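Local coordinates for protein Exo-poly-alpha-D-galacturonosidase (Thermotoga maritima, PDB 3JUR) that probably hydrolyses polygalacturonate, the backbone of pectin, as a family 28 glycoside hydrolase from a hyperthermophilic bacterium, at residues A126-G131 / L202-K207; I226-I231 / I251-F256; V285-V290 / A314-Y319. All coordinates share one frame; numbering follows the deposited sequence.

How the interactions relate
The three interactions are successive parallel pairings along one flank of a right-handed beta-helix, the fold of family 28 glycoside hydrolases. They follow one another along the chain: interaction 1 pairs strands 125-128 and 201-204, interaction 2 pairs strand 224-233 with 249-252 and 255-258, and interaction 3 pairs strands 280-291 and 309-320. Centres of neighbouring interactions lie about 10 Å apart, those of interactions 1 and 3 about 19 Å. Interactions 1 and 2 meet through the Glu204-Arg227 salt bridge and a probable bond from Arg227 N to Val203 O; 2 and 3 through probable bonds from Cys254 N to Asn288 OD1 and Leu289 N to Cys254 O. Neighbouring coils are thus joined by backbone and side-chain bonds.

Interaction 1 (A126-G131 / L202-K207); sequences AITGSG and LVEGVK
Ile127 joins its strand to Leu202-Glu204 with both of its backbone polar atoms. Its N donates to Leu202 O at 2.8 Å, and Ile127 O accepts from Glu204 N at 2.7 Å, almost straight on, with a C=O...N angle of 172°. The strand directions differ by 10°, which confirms a parallel pairing of adjacent beta-helix coils. Beyond the strands the chains turn, and direct hydrogen bonding resumes where Lys207 N donates to Gly131 O at 3.0 Å. A water also spans the turn, donating to Ser130 O and, at longer range, to Gly205 O.

Glycines shape this turn. A side chain on Gly205 would run into Gly129 O, while the backbone angles of Gly129 would press one against the preceding carbonyl.

Apolar contacts lie on both sides of the strands. Ala126 CB meets Leu202 CB at 4.0 Å on one face. Ile127 and Val203 point to the other, where Phe195 packs against both; the Ile127 and Val206 side chains cross at about a right angle, with Ile127 CG2 4.1 Å from Val206 CG1.

The polar side chains Thr128 and Glu204 run alongside each other. Glu204 has CG between its backbone N and carbonyl carbon (chi1 64°), which puts CG 3.6 Å from Thr128 CG2; OE1 lies 3.5 Å from the same methyl. Their polar bonds are made elsewhere: Thr128 OG1 bonds to Glu81 and His83, and Glu204 OE2 forms a salt bridge with Arg227. The chemistry thus implies a division of labour, with backbone bonds joining these two coils and side-chain polar groups reaching to the coils beyond.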
# COMPACT_ATOMS: atom_id res chain seq x y z
N ALA D 126 47.81 -14.69 13.83
CA ALA D 126 46.51 -15.33 13.66
C ALA D 126 46.00 -16.01 14.92
O ALA D 126 46.78 -16.52 15.73
CB ALA D 126 46.56 -16.33 12.51
N ILE D 127 44.67 -15.98 15.09
CA ILE D 127 44.00 -16.79 16.11
C ILE D 127 42.99 -17.68 15.39
O ILE D 127 42.05 -17.18 14.77
CB ILE D 127 43.32 -15.92 17.18
CG1 ILE D 127 44.37 -15.07 17.92
CG2 ILE D 127 42.51 -16.78 18.15
CD1 ILE D 127 43.78 -13.88 18.69
N THR D 128 43.19 -18.99 15.46
CA THR D 128 42.40 -19.95 14.68
C THR D 128 41.89 -21.08 15.58
O THR D 128 42.21 -21.12 16.77
CB THR D 128 43.22 -20.54 13.49
OG1 THR D 128 44.23 -21.42 13.99
CG2 THR D 128 43.88 -19.45 12.66
N GLY D 129 41.11 -21.99 15.01
CA GLY D 129 40.61 -23.16 15.74
C GLY D 129 39.16 -23.00 16.14
O GLY D 129 38.57 -21.95 15.94
N SER D 130 38.58 -24.04 16.71
CA SER D 130 37.17 -24.03 17.06
C SER D 130 36.94 -24.01 18.57
O SER D 130 35.85 -24.36 19.04
CB SER D 130 36.47 -25.24 16.44
OG SER D 130 37.01 -26.43 16.99
N GLY D 131 37.94 -23.58 19.32
CA GLY D 131 37.86 -23.56 20.78
C GLY D 131 37.30 -22.26 21.32
O GLY D 131 36.73 -21.47 20.58
N LEU D 202 44.61 -12.42 11.23
CA LEU D 202 43.46 -13.29 11.02
C LEU D 202 42.92 -13.77 12.37
O LEU D 202 43.68 -14.20 13.22
CB LEU D 202 43.86 -14.50 10.16
CG LEU D 202 42.90 -15.68 10.01
CD1 LEU D 202 41.62 -15.27 9.31
CD2 LEU D 202 43.57 -16.82 9.26
N VAL D 203 41.61 -13.65 12.56
CA VAL D 203 40.93 -14.28 13.68
C VAL D 203 39.79 -15.12 13.12
O VAL D 203 38.90 -14.59 12.44
CB VAL D 203 40.34 -13.24 14.69
CG1 VAL D 203 39.58 -13.95 15.83
CG2 VAL D 203 41.43 -12.34 15.25
N GLU D 204 39.83 -16.42 13.38
CA GLU D 204 38.82 -17.32 12.82
C GLU D 204 38.43 -18.46 13.75
O GLU D 204 39.22 -18.88 14.59
CB GLU D 204 39.27 -17.87 11.45
CG GLU D 204 40.52 -18.75 11.49
CD GLU D 204 40.76 -19.49 10.17
OE1 GLU D 204 41.60 -20.43 10.15
OE2 GLU D 204 40.11 -19.16 9.16
N GLY D 205 37.20 -18.94 13.60
CA GLY D 205 36.77 -20.18 14.23
C GLY D 205 36.33 -20.08 15.68
O GLY D 205 35.34 -20.69 16.07
N VAL D 206 37.06 -19.31 16.48
CA VAL D 206 36.89 -19.31 17.94
C VAL D 206 35.57 -18.70 18.43
O VAL D 206 34.97 -17.86 17.76
CB VAL D 206 38.07 -18.61 18.66
CG1 VAL D 206 39.37 -19.38 18.41
CG2 VAL D 206 38.20 -17.15 18.22
N LYS D 207 35.13 -19.16 19.60
CA LYS D 207 34.03 -18.54 20.33
C LYS D 207 34.61 -17.66 21.43
O LYS D 207 35.59 -18.03 22.08
CB LYS D 207 33.11 -19.61 20.94
CG LYS D 207 31.84 -19.04 21.55
CD LYS D 207 31.00 -20.11 22.22
CE LYS D 207 29.69 -19.52 22.69
NZ LYS D 207 28.82 -20.54 23.33
O HOH W 1 33.90 -22.30 18.54

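Interaction 2 (I226-I231 / I251-F256)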
# COMPACT_ATOMS: atom_id res chain seq x y z
N ILE D 226 38.44 -11.24 10.02
CA ILE D 226 37.75 -11.91 11.12
C ILE D 226 36.60 -12.68 10.50
O ILE D 226 35.70 -12.10 9.86
CB ILE D 226 37.28 -10.93 12.20
CG1 ILE D 226 38.48 -10.16 12.76
CG2 ILE D 226 36.57 -11.68 13.33
CD1 ILE D 226 38.12 -8.80 13.30
N ARG D 227 36.63 -13.99 10.65
CA ARG D 227 35.75 -14.85 9.89
C ARG D 227 35.37 -16.09 10.70
O ARG D 227 36.20 -16.63 11.42
CB ARG D 227 36.42 -15.18 8.54
CG ARG D 227 36.54 -16.63 8.16
CD ARG D 227 38.00 -17.00 7.90
NE ARG D 227 38.54 -16.47 6.65
CZ ARG D 227 39.67 -16.89 6.06
NH1 ARG D 227 40.41 -17.86 6.60
NH2 ARG D 227 40.06 -16.34 4.93
N ASN D 228 34.11 -16.50 10.58
CA ASN D 228 33.59 -17.70 11.24
C ASN D 228 33.84 -17.79 12.75
O ASN D 228 34.08 -18.87 13.29
CB ASN D 228 34.04 -18.98 10.52
CG ASN D 228 33.50 -19.06 9.10
OD1 ASN D 228 34.21 -18.72 8.14
ND2 ASN D 228 32.24 -19.47 8.95
N ILE D 229 33.77 -16.65 13.43
CA ILE D 229 33.85 -16.62 14.89
C ILE D 229 32.46 -16.42 15.51
O ILE D 229 31.52 -15.98 14.83
CB ILE D 229 34.81 -15.52 15.41
CG1 ILE D 229 34.26 -14.12 15.13
CG2 ILE D 229 36.21 -15.70 14.84
CD1 ILE D 229 34.60 -13.13 16.19
N GLU D 230 32.33 -16.75 16.79
CA GLU D 230 31.14 -16.43 17.53
C GLU D 230 31.45 -15.57 18.74
O GLU D 230 32.28 -15.94 19.57
CB GLU D 230 30.38 -17.69 17.96
CG GLU D 230 29.06 -17.34 18.67
CD GLU D 230 28.29 -18.53 19.19
OE1 GLU D 230 28.68 -19.68 18.92
OE2 GLU D 230 27.26 -18.30 19.86
N ILE D 231 30.79 -14.41 18.82
CA ILE D 231 30.79 -13.59 20.02
C ILE D 231 29.50 -13.84 20.78
O ILE D 231 28.40 -13.73 20.22
CB ILE D 231 30.86 -12.07 19.71
CG1 ILE D 231 32.05 -11.71 18.81
CG2 ILE D 231 30.86 -11.25 21.01
CD1 ILE D 231 33.38 -11.89 19.45
N ILE D 251 35.08 -8.69 7.61
CA ILE D 251 34.37 -9.39 8.69
C ILE D 251 33.25 -10.16 8.00
O ILE D 251 32.34 -9.55 7.43
CB ILE D 251 33.75 -8.41 9.73
CG1 ILE D 251 34.82 -7.51 10.35
CG2 ILE D 251 32.98 -9.19 10.80
CD1 ILE D 251 34.28 -6.27 11.08
N GLU D 252 33.33 -11.48 8.05
CA GLU D 252 32.38 -12.32 7.31
C GLU D 252 32.04 -13.61 8.05
O GLU D 252 32.86 -14.13 8.82
CB GLU D 252 32.90 -12.61 5.89
CG GLU D 252 34.12 -13.53 5.80
CD GLU D 252 34.45 -13.96 4.37
OE1 GLU D 252 33.79 -13.46 3.42
OE2 GLU D 252 35.35 -14.81 4.19
N LYS D 253 30.82 -14.10 7.83
CA LYS D 253 30.38 -15.40 8.34
C LYS D 253 30.44 -15.53 9.87
O LYS D 253 30.53 -16.64 10.39
CB LYS D 253 31.15 -16.54 7.65
CG LYS D 253 30.65 -16.89 6.25
CD LYS D 253 29.57 -17.98 6.33
CE LYS D 253 28.46 -17.76 5.30
NZ LYS D 253 28.85 -18.23 3.94
N CYS D 254 30.40 -14.41 10.58
CA CYS D 254 30.44 -14.41 12.04
C CYS D 254 29.04 -14.42 12.68
O CYS D 254 28.06 -13.99 12.06
CB CYS D 254 31.25 -13.22 12.57
SG CYS D 254 32.97 -13.13 11.99
N ARG D 255 28.97 -14.92 13.91
CA ARG D 255 27.76 -14.92 14.73
C ARG D 255 27.96 -14.03 15.96
O ARG D 255 28.99 -14.13 16.64
CB ARG D 255 27.40 -16.35 15.16
CG ARG D 255 26.39 -16.42 16.31
CD ARG D 255 24.96 -16.65 15.82
NE ARG D 255 24.60 -18.06 16.01
CZ ARG D 255 23.74 -18.51 16.91
NH1 ARG D 255 23.08 -17.68 17.71
NH2 ARG D 255 23.51 -19.82 16.99
N PHE D 256 26.97 -13.17 16.25
CA PHE D 256 27.05 -12.19 17.34
C PHE D 256 25.85 -12.21 18.28
O PHE D 256 24.69 -12.19 17.83
CB PHE D 256 27.12 -10.76 16.79
CG PHE D 256 28.29 -10.49 15.89
CD1 PHE D 256 29.47 -9.97 16.40
CD2 PHE D 256 28.18 -10.71 14.52
CE1 PHE D 256 30.55 -9.71 15.56
CE2 PHE D 256 29.24 -10.43 13.66
CZ PHE D 256 30.44 -9.94 14.19
O HOH W 2 38.24 -14.68 4.23
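Ile229 and Cys254 meet inside the turn, where Ile229 CG1 touches Cys254 SG at 3.5 Å. With CG1 between the backbone N and carbonyl carbon (chi1 68°), the isoleucine directs this branch at the sulfur. Further along, Ile231 CG1 approaches Phe256 CD1 at 3.9 Å. On the other side of the sheet, Glu230 and Arg255 lie side by side, with Glu230 CG 3.7 Å from Arg255 CG and the carboxylate and guanidinium planes 15° apart. The charged atoms do not touch: Glu230 OE2 and Arg255 NE are 4.7 Å apart. Shortening Glu230 to an alanine removes its CG and carboxylate, which is likely to open a gap beside Arg255 CG and leave the guanidinium without this nearby opposite charge.

Backbone bonds position these groups before and after the turn: Glu252 N to Ile226 O at 3.0 Å, and Arg255 N to Ile229 O at 2.9 Å. Farther out, a water in the plane of the Arg227 guanidinium accepts from Arg227 NH2 and donates to Glu252 OE2. Arg227 has further carboxylate partners, among them Glu20, and Glu252 pairs with Arg286. The alternating charges are consistent with an electrostatic network that supplements the backbone bonds between coils.

Interaction 3 (V285-V290 / A314-Y319)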
# COMPACT_ATOMS: atom_id res chain seq x y z
N VAL D 285 31.87 -5.77 5.63
CA VAL D 285 31.15 -6.58 6.61
C VAL D 285 30.06 -7.34 5.86
O VAL D 285 29.08 -6.74 5.39
CB VAL D 285 30.51 -5.67 7.70
CG1 VAL D 285 29.78 -6.49 8.78
CG2 VAL D 285 31.59 -4.78 8.33
N ARG D 286 30.22 -8.66 5.70
CA ARG D 286 29.28 -9.42 4.87
C ARG D 286 28.96 -10.81 5.41
O ARG D 286 29.78 -11.44 6.10
CB ARG D 286 29.80 -9.52 3.43
CG ARG D 286 31.06 -10.35 3.30
CD ARG D 286 31.57 -10.37 1.87
NE ARG D 286 32.59 -11.40 1.69
CZ ARG D 286 33.25 -11.62 0.55
NH1 ARG D 286 33.02 -10.86 -0.51
NH2 ARG D 286 34.16 -12.58 0.48
N ASP D 287 27.76 -11.30 5.08
CA ASP D 287 27.32 -12.67 5.40
C ASP D 287 27.37 -13.01 6.90
O ASP D 287 27.63 -14.16 7.28
CB ASP D 287 28.14 -13.72 4.61
CG ASP D 287 28.19 -13.42 3.12
OD1 ASP D 287 27.13 -13.14 2.51
OD2 ASP D 287 29.30 -13.49 2.55
N ASN D 288 27.14 -12.01 7.75
CA ASN D 288 27.13 -12.21 9.20
C ASN D 288 25.73 -12.38 9.76
O ASN D 288 24.75 -12.00 9.11
CB ASN D 288 27.81 -11.05 9.92
CG ASN D 288 29.24 -10.85 9.49
OD1 ASN D 288 30.12 -11.65 9.82
ND2 ASN D 288 29.49 -9.79 8.75
N LEU D 289 25.67 -12.93 10.97
CA LEU D 289 24.41 -13.17 11.65
C LEU D 289 24.46 -12.64 13.08
O LEU D 289 25.28 -13.07 13.88
CB LEU D 289 24.06 -14.66 11.63
CG LEU D 289 22.82 -15.14 12.40
CD1 LEU D 289 21.53 -14.47 11.87
CD2 LEU D 289 22.70 -16.66 12.38
N VAL D 290 23.58 -11.68 13.37
CA VAL D 290 23.43 -11.18 14.74
C VAL D 290 22.05 -11.60 15.23
O VAL D 290 21.04 -11.19 14.68
CB VAL D 290 23.57 -9.62 14.82
CG1 VAL D 290 23.49 -9.13 16.29
CG2 VAL D 290 24.86 -9.15 14.16
N ALA D 314 28.54 -2.87 4.15
CA ALA D 314 27.91 -3.95 4.90
C ALA D 314 26.86 -4.59 4.01
O ALA D 314 25.81 -3.99 3.74
CB ALA D 314 27.29 -3.44 6.20
N ARG D 315 27.14 -5.81 3.55
CA ARG D 315 26.29 -6.47 2.58
C ARG D 315 25.86 -7.87 3.03
O ARG D 315 26.66 -8.64 3.55
CB ARG D 315 27.00 -6.56 1.23
CG ARG D 315 26.12 -7.07 0.11
CD ARG D 315 26.87 -7.21 -1.21
NE ARG D 315 28.06 -8.07 -1.10
CZ ARG D 315 28.04 -9.40 -1.01
NH1 ARG D 315 26.90 -10.07 -1.00
NH2 ARG D 315 29.19 -10.06 -0.92
N ASN D 316 24.58 -8.18 2.80
CA ASN D 316 24.02 -9.51 3.03
C ASN D 316 24.20 -10.00 4.46
O ASN D 316 24.60 -11.14 4.69
CB ASN D 316 24.59 -10.53 2.03
CG ASN D 316 23.74 -11.79 1.92
OD1 ASN D 316 22.52 -11.72 1.86
ND2 ASN D 316 24.40 -12.95 1.91
N ASN D 317 23.92 -9.13 5.42
CA ASN D 317 23.93 -9.51 6.81
C ASN D 317 22.51 -9.73 7.29
O ASN D 317 21.55 -9.23 6.69
CB ASN D 317 24.64 -8.45 7.66
CG ASN D 317 26.07 -8.21 7.20
OD1 ASN D 317 26.95 -9.04 7.41
ND2 ASN D 317 26.29 -7.06 6.57
N VAL D 318 22.39 -10.50 8.37
CA VAL D 318 21.10 -10.77 8.99
C VAL D 318 21.13 -10.35 10.46
O VAL D 318 21.97 -10.83 11.22
CB VAL D 318 20.70 -12.25 8.85
CG1 VAL D 318 19.42 -12.54 9.65
CG2 VAL D 318 20.50 -12.61 7.36
N TYR D 319 20.22 -9.46 10.83
CA TYR D 319 20.14 -8.92 12.19
C TYR D 319 18.79 -9.28 12.80
O TYR D 319 17.75 -9.02 12.20
CB TYR D 319 20.31 -7.40 12.16
CG TYR D 319 21.57 -6.95 11.45
CD1 TYR D 319 22.82 -7.04 12.06
CD2 TYR D 319 21.52 -6.45 10.15
CE1 TYR D 319 23.98 -6.63 11.40
CE2 TYR D 319 22.67 -6.03 9.49
CZ TYR D 319 23.90 -6.13 10.13
OH TYR D 319 25.03 -5.72 9.46
O HOH W 3 26.88 -12.95 -0.07
O HOH W 4 29.97 -13.04 -0.33
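Asn317 reaches back across the turn to Val285 and Asn288. Its CB lies 3.8 Å from Asn288 O, and CG, anti to the carbonyl carbon (chi1 -58°), carries the amide toward the preceding coil. There OD1 accepts two bonds, from Asn288 N and from Asn288 ND2, both at 3.0 Å. The other branch, ND2, donates to Val285 O at 3.0 Å with an N-H...O angle of 169°; it approaches from above the carbonyl plane, while Arg315 N reaches the same oxygen nearly end-on. Three bonds therefore fix the flip of this buried amide. The Asn288 amide lies almost parallel, the planes 6° apart, and continues the pattern: its OD1 takes Cys254 N and its ND2 also reaches Ile251 O. Asparagines bonded in this way from one coil to the next are a known feature of parallel beta-helices.

At the outer side of the turn, Asn316 ND2 donates to Asp287 OD1 at 2.8 Å, with the amide turned nearly perpendicular to the carboxylate. Two waters link this carboxylate to Arg315.

Asn346 extends the asparagine series on the far side, bonding Asn317 N and Ala314 O. Glu11 of helix 6-16 pairs with both Arg286 and Arg315. Inside, Leu299 of strand 299-301 packs on Val285, Ala314 and Tyr319; outside, Met320 of a second subunit covers Leu289 and Val318.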